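Local coordinates for protein 2-dehydropantoate 2-reductase (Bacillus subtilis, PDB 3EGO) that probably catalyses the NADPH-dependent reduction of ketopantoate to pantoic acid, a step in pantothenate biosynthesis, at residues 14-19 with 134-139; 82-87 with 109-114; 100-105 with 265-270; 141-146 with 175-180; 160-163 with 167-170. All blocks are in the same frame, centred on the assembly; numbering follows the deposited sequence.

Contact 1: residues 14-19 with 134-139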
# COMPACT_ATOMS: atom_id res chain seq x y z
N GLY A 14 23.05 -13.42 13.88
CA GLY A 14 23.68 -14.66 14.33
C GLY A 14 25.17 -14.74 14.04
O GLY A 14 25.96 -15.08 14.91
N LEU A 15 25.55 -14.44 12.81
CA LEU A 15 26.96 -14.52 12.45
C LEU A 15 27.78 -13.50 13.23
O LEU A 15 28.92 -13.75 13.58
CB LEU A 15 27.13 -14.29 10.95
CG LEU A 15 26.45 -15.38 10.07
CD1 LEU A 15 26.55 -14.97 8.58
CD2 LEU A 15 27.04 -16.75 10.33
N LEU A 16 27.23 -12.30 13.40
CA LEU A 16 27.91 -11.22 14.14
C LEU A 16 28.15 -11.67 15.59
O LEU A 16 29.27 -11.56 16.11
CB LEU A 16 27.01 -9.97 14.15
CG LEU A 16 27.61 -8.74 14.86
CD1 LEU A 16 28.57 -8.05 13.99
CD2 LEU A 16 26.47 -7.82 15.22
N CYS A 17 27.10 -12.22 16.24
CA CYS A 17 27.26 -12.67 17.61
C CYS A 17 28.25 -13.84 17.68
O CYS A 17 29.04 -13.95 18.60
CB CYS A 17 25.91 -13.15 18.18
SG CYS A 17 24.72 -11.82 18.46
N ALA A 18 28.17 -14.74 16.71
CA ALA A 18 29.06 -15.92 16.73
C ALA A 18 30.51 -15.47 16.63
O ALA A 18 31.34 -15.94 17.37
CB ALA A 18 28.69 -16.86 15.57
N TYR A 19 30.81 -14.53 15.73
CA TYR A 19 32.18 -14.07 15.62
C TYR A 19 32.71 -13.51 16.97
O TYR A 19 33.77 -13.89 17.52
CB TYR A 19 32.35 -13.01 14.51
CG TYR A 19 33.79 -12.51 14.57
CD1 TYR A 19 34.83 -13.28 14.04
CD2 TYR A 19 34.12 -11.35 15.27
CE1 TYR A 19 36.14 -12.86 14.15
CE2 TYR A 19 35.39 -10.94 15.40
CZ TYR A 19 36.41 -11.72 14.85
OH TYR A 19 37.71 -11.29 14.99
N VAL A 134 30.01 -11.84 7.35
CA VAL A 134 29.15 -10.77 7.84
C VAL A 134 29.95 -9.47 7.90
O VAL A 134 31.12 -9.42 8.34
CB VAL A 134 28.47 -11.12 9.23
CG1 VAL A 134 29.52 -11.21 10.35
CG2 VAL A 134 27.39 -10.05 9.63
N ASP A 135 29.31 -8.38 7.51
CA ASP A 135 30.00 -7.11 7.54
C ASP A 135 29.45 -6.37 8.74
O ASP A 135 28.24 -6.19 8.84
CB ASP A 135 29.64 -6.38 6.27
CG ASP A 135 30.36 -5.06 6.09
OD1 ASP A 135 31.18 -4.65 6.93
OD2 ASP A 135 30.10 -4.42 5.05
N HIS A 136 30.32 -5.96 9.67
CA HIS A 136 29.89 -5.20 10.84
C HIS A 136 29.85 -3.72 10.41
O HIS A 136 30.89 -2.99 10.52
CB HIS A 136 30.90 -5.37 11.99
CG HIS A 136 30.40 -4.93 13.33
ND1 HIS A 136 31.16 -5.04 14.48
CD2 HIS A 136 29.20 -4.40 13.72
CE1 HIS A 136 30.47 -4.59 15.51
NE2 HIS A 136 29.28 -4.20 15.08
N THR A 137 28.70 -3.32 9.87
CA THR A 137 28.55 -1.98 9.27
C THR A 137 28.26 -0.86 10.26
O THR A 137 28.43 0.32 9.94
CB THR A 137 27.38 -1.98 8.22
OG1 THR A 137 26.20 -2.54 8.81
CG2 THR A 137 27.73 -2.80 7.04
N GLY A 138 27.82 -1.21 11.46
CA GLY A 138 27.34 -0.22 12.43
C GLY A 138 27.82 -0.64 13.79
O GLY A 138 27.41 -1.64 14.32
N LEU A 139 28.76 0.10 14.35
CA LEU A 139 29.35 -0.29 15.59
C LEU A 139 28.41 0.14 16.70
O LEU A 139 28.41 1.30 17.13
CB LEU A 139 30.73 0.37 15.75
CG LEU A 139 31.70 0.18 14.56
CD1 LEU A 139 33.04 0.90 14.81
CD2 LEU A 139 31.95 -1.31 14.32

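Contact 2: residues 82-87 with 109-114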
# COMPACT_ATOMS: atom_id res chain seq x y z
N SER A 82 9.28 -23.52 15.53
CA SER A 82 10.14 -24.72 15.60
C SER A 82 11.23 -24.63 16.68
O SER A 82 11.56 -25.63 17.33
CB SER A 82 10.81 -24.99 14.25
OG SER A 82 11.17 -23.79 13.62
N VAL A 83 11.80 -23.45 16.85
CA VAL A 83 12.78 -23.21 17.90
C VAL A 83 12.23 -23.56 19.28
O VAL A 83 12.86 -24.31 20.03
CB VAL A 83 13.25 -21.73 17.91
CG1 VAL A 83 14.25 -21.49 19.04
CG2 VAL A 83 13.88 -21.38 16.58
N PHE A 84 11.05 -23.02 19.59
CA PHE A 84 10.39 -23.27 20.87
C PHE A 84 10.23 -24.75 21.11
O PHE A 84 10.41 -25.23 22.23
CB PHE A 84 9.00 -22.60 20.93
CG PHE A 84 9.04 -21.12 21.23
CD1 PHE A 84 9.65 -20.65 22.38
CD2 PHE A 84 8.49 -20.21 20.35
CE1 PHE A 84 9.71 -19.30 22.65
CE2 PHE A 84 8.55 -18.83 20.61
CZ PHE A 84 9.15 -18.39 21.76
N SER A 85 9.91 -25.48 20.03
CA SER A 85 9.69 -26.94 20.10
C SER A 85 10.97 -27.69 20.46
O SER A 85 10.94 -28.67 21.22
CB SER A 85 9.09 -27.46 18.79
OG SER A 85 7.71 -27.19 18.73
N SER A 86 12.09 -27.25 19.91
CA SER A 86 13.38 -27.79 20.33
C SER A 86 13.70 -27.38 21.76
O SER A 86 14.29 -28.15 22.52
CB SER A 86 14.49 -27.33 19.41
OG SER A 86 14.12 -27.51 18.06
N LEU A 87 13.33 -26.16 22.13
CA LEU A 87 13.75 -25.63 23.42
C LEU A 87 13.10 -26.39 24.58
O LEU A 87 13.46 -26.21 25.75
CB LEU A 87 13.48 -24.11 23.50
CG LEU A 87 14.32 -23.26 22.51
CD1 LEU A 87 14.18 -21.78 22.81
CD2 LEU A 87 15.78 -23.66 22.53
N LYS A 109 5.33 -15.01 27.54
CA LYS A 109 4.46 -14.71 28.67
C LYS A 109 3.91 -15.98 29.30
O LYS A 109 3.97 -16.16 30.52
CB LYS A 109 3.28 -13.87 28.19
CG LYS A 109 2.95 -12.69 29.08
CD LYS A 109 3.70 -11.46 28.62
CE LYS A 109 3.41 -10.28 29.52
NZ LYS A 109 3.50 -8.98 28.80
N ASP A 110 3.35 -16.84 28.46
CA ASP A 110 2.77 -18.10 28.91
C ASP A 110 3.66 -19.23 28.46
O ASP A 110 3.25 -20.10 27.69
CB ASP A 110 1.37 -18.29 28.31
CG ASP A 110 0.54 -17.03 28.37
OD1 ASP A 110 0.41 -16.44 29.47
OD2 ASP A 110 0.01 -16.63 27.31
N TRP A 111 4.90 -19.22 28.91
CA TRP A 111 5.80 -20.31 28.58
C TRP A 111 6.24 -21.00 29.86
O TRP A 111 7.02 -20.46 30.64
CB TRP A 111 7.00 -19.84 27.73
CG TRP A 111 7.70 -20.98 27.06
CD1 TRP A 111 7.15 -22.17 26.71
CD2 TRP A 111 9.07 -21.03 26.64
NE1 TRP A 111 8.09 -22.97 26.11
CE2 TRP A 111 9.27 -22.30 26.05
CE3 TRP A 111 10.15 -20.14 26.70
CZ2 TRP A 111 10.51 -22.70 25.54
CZ3 TRP A 111 11.38 -20.54 26.19
CH2 TRP A 111 11.55 -21.80 25.61
N HIS A 112 5.72 -22.20 30.06
CA HIS A 112 6.07 -23.00 31.20
C HIS A 112 7.32 -23.81 30.90
O HIS A 112 7.25 -24.83 30.24
CB HIS A 112 4.90 -23.93 31.58
CG HIS A 112 4.92 -24.37 33.01
ND1 HIS A 112 4.84 -23.47 34.06
CD2 HIS A 112 5.03 -25.59 33.57
CE1 HIS A 112 4.90 -24.13 35.20
NE2 HIS A 112 5.01 -25.42 34.93
N VAL A 113 8.47 -23.32 31.37
CA VAL A 113 9.74 -24.03 31.21
C VAL A 113 10.65 -23.75 32.39
O VAL A 113 10.42 -22.81 33.17
CB VAL A 113 10.47 -23.65 29.89
CG1 VAL A 113 9.76 -24.26 28.68
CG2 VAL A 113 10.61 -22.14 29.76
N GLY A 114 11.69 -24.56 32.53
CA GLY A 114 12.65 -24.30 33.60
C GLY A 114 13.81 -23.44 33.13
O GLY A 114 14.86 -23.37 33.79

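Contact 3: residues 100-105 with 265-270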
# COMPACT_ATOMS: atom_id res chain seq x y z
N ASN A 100 13.56 -9.24 16.57
CA ASN A 100 12.99 -7.93 16.26
C ASN A 100 11.50 -7.99 16.52
O ASN A 100 10.89 -9.05 16.35
CB ASN A 100 13.23 -7.55 14.80
CG ASN A 100 14.68 -7.28 14.49
OD1 ASN A 100 15.42 -6.72 15.31
ND2 ASN A 100 15.12 -7.67 13.28
N GLY A 101 10.92 -6.87 16.94
CA GLY A 101 9.50 -6.86 17.27
C GLY A 101 9.26 -7.40 18.67
O GLY A 101 10.21 -7.64 19.42
N MET A 102 7.99 -7.58 19.02
CA MET A 102 7.60 -8.03 20.35
C MET A 102 6.58 -9.17 20.31
O MET A 102 6.07 -9.55 21.35
CB MET A 102 7.06 -6.85 21.20
CG MET A 102 8.17 -5.88 21.75
SD MET A 102 7.63 -4.43 22.73
CE MET A 102 7.32 -5.31 24.27
N GLY A 103 6.32 -9.74 19.12
CA GLY A 103 5.40 -10.88 19.00
C GLY A 103 5.84 -12.08 19.83
O GLY A 103 5.00 -12.88 20.28
N HIS A 104 7.14 -12.20 20.07
CA HIS A 104 7.65 -13.33 20.88
C HIS A 104 7.30 -13.15 22.35
O HIS A 104 7.25 -14.13 23.10
CB HIS A 104 9.16 -13.54 20.72
CG HIS A 104 10.00 -12.37 21.14
ND1 HIS A 104 9.87 -11.12 20.57
CD2 HIS A 104 11.03 -12.27 22.01
CE1 HIS A 104 10.76 -10.30 21.10
NE2 HIS A 104 11.48 -10.97 21.97
N ILE A 105 7.06 -11.91 22.73
CA ILE A 105 6.74 -11.57 24.11
C ILE A 105 5.43 -12.23 24.53
O ILE A 105 5.30 -12.71 25.64
CB ILE A 105 6.68 -10.05 24.30
CG1 ILE A 105 8.06 -9.43 24.06
CG2 ILE A 105 6.15 -9.71 25.67
CD1 ILE A 105 9.18 -10.04 24.94
N ILE A 265 3.69 -5.15 14.07
CA ILE A 265 2.36 -4.56 14.10
C ILE A 265 1.37 -5.47 14.77
O ILE A 265 0.51 -4.98 15.52
CB ILE A 265 1.80 -4.23 12.68
CG1 ILE A 265 2.83 -3.48 11.82
CG2 ILE A 265 0.50 -3.41 12.81
CD1 ILE A 265 2.49 -3.50 10.34
N GLY A 266 1.45 -6.76 14.45
CA GLY A 266 0.51 -7.78 14.94
C GLY A 266 0.50 -7.84 16.46
O GLY A 266 -0.53 -8.16 17.10
N TYR A 267 1.64 -7.51 17.04
CA TYR A 267 1.70 -7.45 18.51
C TYR A 267 0.93 -6.25 19.10
O TYR A 267 0.20 -6.39 20.10
CB TYR A 267 3.15 -7.46 18.97
CG TYR A 267 3.33 -7.00 20.39
CD1 TYR A 267 3.32 -7.90 21.43
CD2 TYR A 267 3.54 -5.67 20.67
CE1 TYR A 267 3.50 -7.49 22.74
CE2 TYR A 267 3.73 -5.24 21.97
CZ TYR A 267 3.69 -6.16 23.00
OH TYR A 267 3.86 -5.75 24.32
N LEU A 268 1.11 -5.07 18.51
CA LEU A 268 0.34 -3.90 18.85
C LEU A 268 -1.17 -4.18 18.67
O LEU A 268 -1.99 -3.78 19.52
CB LEU A 268 0.77 -2.72 18.00
CG LEU A 268 2.15 -2.17 18.39
CD1 LEU A 268 2.70 -1.25 17.33
CD2 LEU A 268 2.08 -1.40 19.71
N LEU A 269 -1.54 -4.87 17.60
CA LEU A 269 -2.97 -5.15 17.36
C LEU A 269 -3.55 -6.02 18.48
O LEU A 269 -4.63 -5.72 18.99
CB LEU A 269 -3.20 -5.77 15.99
CG LEU A 269 -2.78 -4.84 14.83
CD1 LEU A 269 -3.08 -5.52 13.49
CD2 LEU A 269 -3.45 -3.49 14.87
N LYS A 270 -2.83 -7.06 18.86
CA LYS A 270 -3.26 -7.95 19.94
C LYS A 270 -3.39 -7.19 21.23
O LYS A 270 -4.34 -7.39 21.99
CB LYS A 270 -2.29 -9.11 20.12
CG LYS A 270 -2.43 -10.14 19.00
CD LYS A 270 -1.23 -11.04 18.93
CE LYS A 270 -1.61 -12.34 18.26
NZ LYS A 270 -0.55 -13.37 18.44

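Contact 4: residues 141-146 with 175-180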
# COMPACT_ATOMS: atom_id res chain seq x y z
N ALA A 141 25.81 -1.90 19.97
CA ALA A 141 25.87 -2.62 21.24
C ALA A 141 24.72 -3.59 21.27
O ALA A 141 23.81 -3.50 20.44
CB ALA A 141 25.72 -1.62 22.40
N ILE A 142 24.75 -4.52 22.22
CA ILE A 142 23.59 -5.31 22.57
C ILE A 142 23.19 -4.90 23.96
O ILE A 142 24.04 -4.68 24.82
CB ILE A 142 23.90 -6.81 22.53
CG1 ILE A 142 24.04 -7.27 21.06
CG2 ILE A 142 22.80 -7.64 23.26
CD1 ILE A 142 24.47 -8.81 20.93
N LYS A 143 21.89 -4.74 24.17
CA LYS A 143 21.36 -4.46 25.52
C LYS A 143 20.38 -5.54 25.91
O LYS A 143 19.56 -5.99 25.10
CB LYS A 143 20.70 -3.07 25.54
CG LYS A 143 21.67 -1.91 25.31
CD LYS A 143 20.94 -0.61 25.09
CE LYS A 143 21.87 0.61 25.25
NZ LYS A 143 21.45 1.72 24.35
N TRP A 144 20.45 -6.01 27.14
CA TRP A 144 19.61 -7.12 27.55
C TRP A 144 19.04 -6.88 28.95
O TRP A 144 19.55 -6.04 29.70
CB TRP A 144 20.38 -8.45 27.52
CG TRP A 144 21.50 -8.44 28.48
CD1 TRP A 144 22.73 -7.85 28.31
CD2 TRP A 144 21.51 -9.04 29.78
NE1 TRP A 144 23.50 -8.04 29.44
CE2 TRP A 144 22.78 -8.78 30.35
CE3 TRP A 144 20.56 -9.77 30.52
CZ2 TRP A 144 23.13 -9.20 31.67
CZ3 TRP A 144 20.90 -10.21 31.82
CH2 TRP A 144 22.18 -9.91 32.38
N SER A 145 17.98 -7.63 29.28
CA SER A 145 17.29 -7.55 30.57
C SER A 145 16.85 -8.94 30.95
O SER A 145 16.72 -9.79 30.06
CB SER A 145 16.04 -6.70 30.44
OG SER A 145 16.36 -5.41 29.95
N ALA A 146 16.59 -9.19 32.23
CA ALA A 146 15.92 -10.43 32.65
C ALA A 146 14.42 -10.41 32.33
O ALA A 146 13.73 -9.41 32.53
CB ALA A 146 16.10 -10.67 34.24
N TYR A 175 10.73 -4.17 29.68
CA TYR A 175 9.59 -3.66 28.92
C TYR A 175 9.90 -2.31 28.32
O TYR A 175 9.61 -2.04 27.15
CB TYR A 175 8.32 -3.64 29.77
CG TYR A 175 7.11 -3.15 28.99
CD1 TYR A 175 6.34 -4.04 28.24
CD2 TYR A 175 6.75 -1.81 29.00
CE1 TYR A 175 5.24 -3.58 27.51
CE2 TYR A 175 5.65 -1.36 28.28
CZ TYR A 175 4.90 -2.24 27.55
OH TYR A 175 3.81 -1.77 26.85
N ARG A 176 10.55 -1.46 29.10
CA ARG A 176 11.00 -0.19 28.57
C ARG A 176 12.03 -0.36 27.44
O ARG A 176 12.02 0.39 26.42
CB ARG A 176 11.64 0.63 29.70
CG ARG A 176 12.09 1.99 29.23
CD ARG A 176 12.60 2.84 30.40
NE ARG A 176 11.60 2.97 31.46
CZ ARG A 176 11.82 3.50 32.65
NH1 ARG A 176 13.03 3.96 32.96
NH2 ARG A 176 10.84 3.57 33.54
N LEU A 177 12.94 -1.30 27.64
CA LEU A 177 13.99 -1.55 26.63
C LEU A 177 13.36 -1.86 25.24
O LEU A 177 13.65 -1.19 24.22
CB LEU A 177 14.88 -2.72 27.11
CG LEU A 177 16.05 -2.99 26.14
CD1 LEU A 177 16.85 -1.74 25.81
CD2 LEU A 177 16.93 -4.07 26.73
N LEU A 178 12.52 -2.86 25.22
CA LEU A 178 11.90 -3.38 23.97
C LEU A 178 10.91 -2.43 23.32
O LEU A 178 10.88 -2.26 22.09
CB LEU A 178 11.23 -4.75 24.21
CG LEU A 178 12.04 -5.95 24.73
CD1 LEU A 178 11.54 -7.29 24.24
CD2 LEU A 178 13.49 -5.84 24.45
N THR A 179 10.07 -1.81 24.15
CA THR A 179 9.04 -0.93 23.60
C THR A 179 9.73 0.27 23.06
O THR A 179 9.27 0.88 22.13
CB THR A 179 8.01 -0.43 24.67
OG1 THR A 179 8.70 0.26 25.73
CG2 THR A 179 7.22 -1.58 25.20
N GLY A 180 10.87 0.62 23.64
CA GLY A 180 11.55 1.83 23.20
C GLY A 180 12.06 1.69 21.79
O GLY A 180 12.22 2.67 21.06

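Contact 5: residues 160-163 with 167-170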
# COMPACT_ATOMS: atom_id res chain seq x y z
N GLN A 160 31.28 -11.16 31.03
CA GLN A 160 32.31 -10.43 31.78
C GLN A 160 33.27 -9.68 30.87
O GLN A 160 33.59 -8.52 31.12
CB GLN A 160 33.11 -11.40 32.68
CG GLN A 160 34.12 -10.67 33.57
CD GLN A 160 34.95 -11.58 34.45
OE1 GLN A 160 34.87 -12.82 34.36
NE2 GLN A 160 35.76 -10.98 35.33
N HIS A 161 33.74 -10.35 29.81
CA HIS A 161 34.70 -9.76 28.90
C HIS A 161 34.23 -9.78 27.45
O HIS A 161 33.90 -10.85 26.92
CB HIS A 161 36.03 -10.50 29.02
CG HIS A 161 36.72 -10.25 30.32
ND1 HIS A 161 37.11 -11.26 31.17
CD2 HIS A 161 37.05 -9.09 30.94
CE1 HIS A 161 37.67 -10.74 32.24
NE2 HIS A 161 37.65 -9.43 32.13
N ASN A 162 34.20 -8.61 26.83
CA ASN A 162 33.86 -8.56 25.40
C ASN A 162 34.78 -7.73 24.54
O ASN A 162 35.46 -6.85 25.06
CB ASN A 162 32.41 -8.12 25.24
CG ASN A 162 31.48 -9.24 25.55
OD1 ASN A 162 30.92 -9.29 26.62
ND2 ASN A 162 31.37 -10.20 24.62
N HIS A 163 34.83 -8.00 23.22
CA HIS A 163 35.58 -7.12 22.30
C HIS A 163 35.08 -5.69 22.45
O HIS A 163 33.90 -5.47 22.62
CB HIS A 163 35.39 -7.57 20.85
CG HIS A 163 36.38 -6.96 19.90
ND1 HIS A 163 36.27 -5.67 19.45
CD2 HIS A 163 37.49 -7.47 19.33
CE1 HIS A 163 37.28 -5.40 18.63
NE2 HIS A 163 38.02 -6.49 18.52
N PRO A 167 30.25 -4.29 22.63
CA PRO A 167 29.85 -4.13 24.04
C PRO A 167 28.46 -4.68 24.35
O PRO A 167 27.56 -4.68 23.47
CB PRO A 167 29.87 -2.60 24.24
CG PRO A 167 29.60 -2.08 22.89
CD PRO A 167 30.37 -2.99 21.96
N ILE A 168 28.26 -5.10 25.59
CA ILE A 168 27.00 -5.65 26.00
C ILE A 168 26.60 -5.01 27.34
O ILE A 168 27.43 -4.98 28.27
CB ILE A 168 27.09 -7.19 26.12
CG1 ILE A 168 27.36 -7.78 24.72
CG2 ILE A 168 25.78 -7.74 26.60
CD1 ILE A 168 27.63 -9.33 24.72
N TYR A 169 25.37 -4.46 27.40
CA TYR A 169 24.94 -3.67 28.57
C TYR A 169 23.68 -4.26 29.13
O TYR A 169 22.78 -4.65 28.37
CB TYR A 169 24.65 -2.22 28.15
CG TYR A 169 25.84 -1.58 27.53
CD1 TYR A 169 27.04 -1.46 28.25
CD2 TYR A 169 25.78 -1.08 26.23
CE1 TYR A 169 28.16 -0.89 27.67
CE2 TYR A 169 26.90 -0.51 25.67
CZ TYR A 169 28.08 -0.43 26.40
OH TYR A 169 29.17 0.19 25.83
N TYR A 170 23.60 -4.35 30.46
CA TYR A 170 22.40 -4.83 31.13
C TYR A 170 21.49 -3.66 31.41
O TYR A 170 21.97 -2.60 31.81
CB TYR A 170 22.79 -5.49 32.46
CG TYR A 170 21.61 -5.81 33.34
CD1 TYR A 170 20.72 -6.82 33.01
CD2 TYR A 170 21.38 -5.10 34.52
CE1 TYR A 170 19.64 -7.12 33.83
CE2 TYR A 170 20.30 -5.40 35.34
CZ TYR A 170 19.44 -6.39 34.98
OH TYR A 170 18.36 -6.68 35.79

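Contact 1: residues 14-19 with 134-139
The aliphatic part of the contact has Leu-15 and Val-134 meeting where the two backbones come nearest, with CB of Leu-15 3.8 Å from CB of Val-134. CG1 of Val-134 lies over the helix backbone as well, 4.0 Å from N of Leu-16. In a CH-pi contact, CD1 of Leu-16 sits over one face of the His-136 imidazole, 3.8 Å from the ring centroid and 16° off the ring normal, while CD2 of Leu-139 lies over the opposite face, so the ring is held between two leucine methyl groups. A trans chi1 (-178°) at Leu-16 carries its branch out from the helix toward the strand. ND1 of His-136 is hydrogen-bonded to OH of Tyr-20. With an alanine here, the methyls of Leu-16 and Leu-139 would probably lose the flat surface between them, and the Tyr-20 hydroxyl would lose this partner. The short axes of 14-19 and 134-138 cross at 86°. The first belongs to helix 12-22, entered through a glycine-rich turn that is probably part of the NADP(+) site, the second to strand 133-138. Leu-16 also packs on Leu-47 of strand 45-49 and Ala-126 of strand 116-128, the two strands that flank 133-138 in the sheet.

Contact 2: residues 82-87 with 109-114
Trp-111 meets two side chains of the segment 82-87, Phe-84 over a face of its indole and Leu-87 at the edge. The pair with Phe-84 is a T-shaped (edge-to-face) stack: the phenyl edge points at the six-membered ring, with centroids of the Phe-84 ring and that Trp-111 ring 5.1 Å apart and planes at 76°. CD1 of Phe-84 leads the approach, 3.9 Å from CZ2 of Trp-111. At the rim of the indole, and in its plane, CB of Leu-87 stands 3.7 Å from CH2 of Trp-111, and CD1 of Leu-87 is 3.8 Å from the same carbon. CG1 of Val-113 lies over the indole face opposite Phe-84, so both faces are occupied. The indole reaches the helix because CG of Trp-111 is anti to its backbone N (chi1 -163°). One shell further out, Phe-84 packs against Asp-107 and Leu-108 of helix 103-109, and the carbonyl O of Leu-87 is hydrogen-bonded to NE2 of His-115, a polar tie just beyond 109-114. The interactions between 82-87 and 109-114 themselves are aromatic or aliphatic, which implies that shape and dispersion hold them; the phenyl edge, Val-113 and Leu-87 together probably limit how the indole can tilt.

Contact 3: residues 100-105 with 265-270
The seam between the Rossmann-type nucleotide-binding part of the chain and its helical C-terminal part is bridged here: Met-102, just ahead of helix 103-109, packs on Tyr-267 of helix 261-274. Asn-100, assigned by similarity to both the NADP(+) and substrate sites, lies two residues before Met-102. CB of Met-102 stands almost exactly over the phenol, 3.6 Å from the centroid of the Tyr-267 ring and 4° off its normal, a CH-pi contact. The thioether then bends at chi3 (78°), bringing CE to 3.5 Å from OH of Tyr-267. SD takes an oblique Met-aromatic position 4.8 Å from the centroid of the same Tyr-267 ring. The backbone takes part too, O of Met-102 lying 3.2 Å from CD1 of Tyr-267, and N of Gly-103 is 3.9 Å from the tyrosine CB. A leucine in place of Tyr-267 would probably deprive the Met-102 side chain of its flat aromatic seat and leave the thioether freer to turn. Around this pair, Tyr-267 stacks with His-106 of helix 103-109 and touches Leu-223 of helix 206-223, while Met-102 packs on Leu-182 of helix 174-195 and shares a backbone hydrogen bond with Ala-263 at the start of helix 261-274.

Contact 4: residues 141-146 with 175-180
Lys-143 is the first residue of the strand to touch the helix, and it does so with the base of its side chain: CB lies 4.1 Å from CD2 of Leu-177, and CD1 of the same leucine approaches that CB equally closely. The rest of the lysine leads away from the helix, to a salt bridge between NZ and Glu-123, so its charge takes no part in the packing. The carbonyl O of Lys-143 is 3.6 Å from CD2 of Leu-177, and N of Trp-144 is 4.0 Å from this methyl. The Trp-144 indole goes to the other side of the strand, where it meets the rings of Phe-159 and Tyr-170. The side chain of Ser-145 points to the helix again, with OG 3.5 Å from CD2 of Leu-177. That is a van der Waals approach; the hydroxyl makes its hydrogen bond with O of Glu-171. One methyl of Leu-177 thus rests against two successive residues' backbone atoms and the serine oxygen, its branch extended off the helix by a chi1 of -177°. The short axes cross obliquely in the antiparallel sense, at 138°. Leu-177 also touches Ile-121 of strand 116-128, and this reach over two neighbouring strands marks helix-on-sheet packing: the long helix 174-195, which carries the probable proton donor Lys-181, starts against the sheet of the Rossmann-type domain.

Contact 5: residues 160-163 with 167-170
Asn-162 presents the flat of its side-chain amide to the end of Ile-168, whose CD1 is the atom that touches it, 3.9 Å from CG of Asn-162. Both outer atoms of the amide are about equally near to that methyl, so the approach is to the group as a whole, and the contact is van der Waals packing that does not depend on which way round the amide is set. The two side chains meet at a slant. Ile-168 is extended through CG1 to CD1 (chi2 174°), which carries the methyl the full length of the branch away from its strand. Asn-162 has its CG anti to the carbonyl carbon (chi1 -77°), which turns the amide toward the isoleucine. The rest is backbone packing: O of His-163 lies 3.8 Å from N of Pro-167. The imidazole of His-163 leads away from the strand, its ND1 hydrogen-bonded to N of Asp-165 in the short link between the segments and its ring edge-to-face with Tyr-20. On the strand side, Ile-168 also packs against Trp-144 of strand 142-146, and Tyr-169 shares backbone hydrogen bonds with Ile-142 and Trp-144. With three residues between the segments and no side chain in contact fully buried, the arrangement is that of a connecting loop folding back at the surface onto the start of 168-170, the short strand that runs parallel to 142-146 in the sheet.

Contacts 1, 2 and 3 are largely buried, contact 4 is partly so, and contact 5 lies at the surface. An aromatic ring takes part in each of the first three, met by a leucine methyl, a phenyl edge and a methionine respectively, and joined in contact 1 by Leu-15 on Val-134; contacts 4 and 5 rest on aliphatic methyls against polar groups or backbone. Contacts 4 and 5 share a sheet region, where strands 142-146 and 168-170 are neighbours, and contact 1 reaches the same sheet, touching contact 4 through Cys-17 and Ile-142. Contacts 3 and 4 meet around Ile-105 and Leu-178, both joining the Rossmann-type part to C-terminal helices. Contact 2 touches none of the others, though its segments adjoin those of contact 3 in sequence.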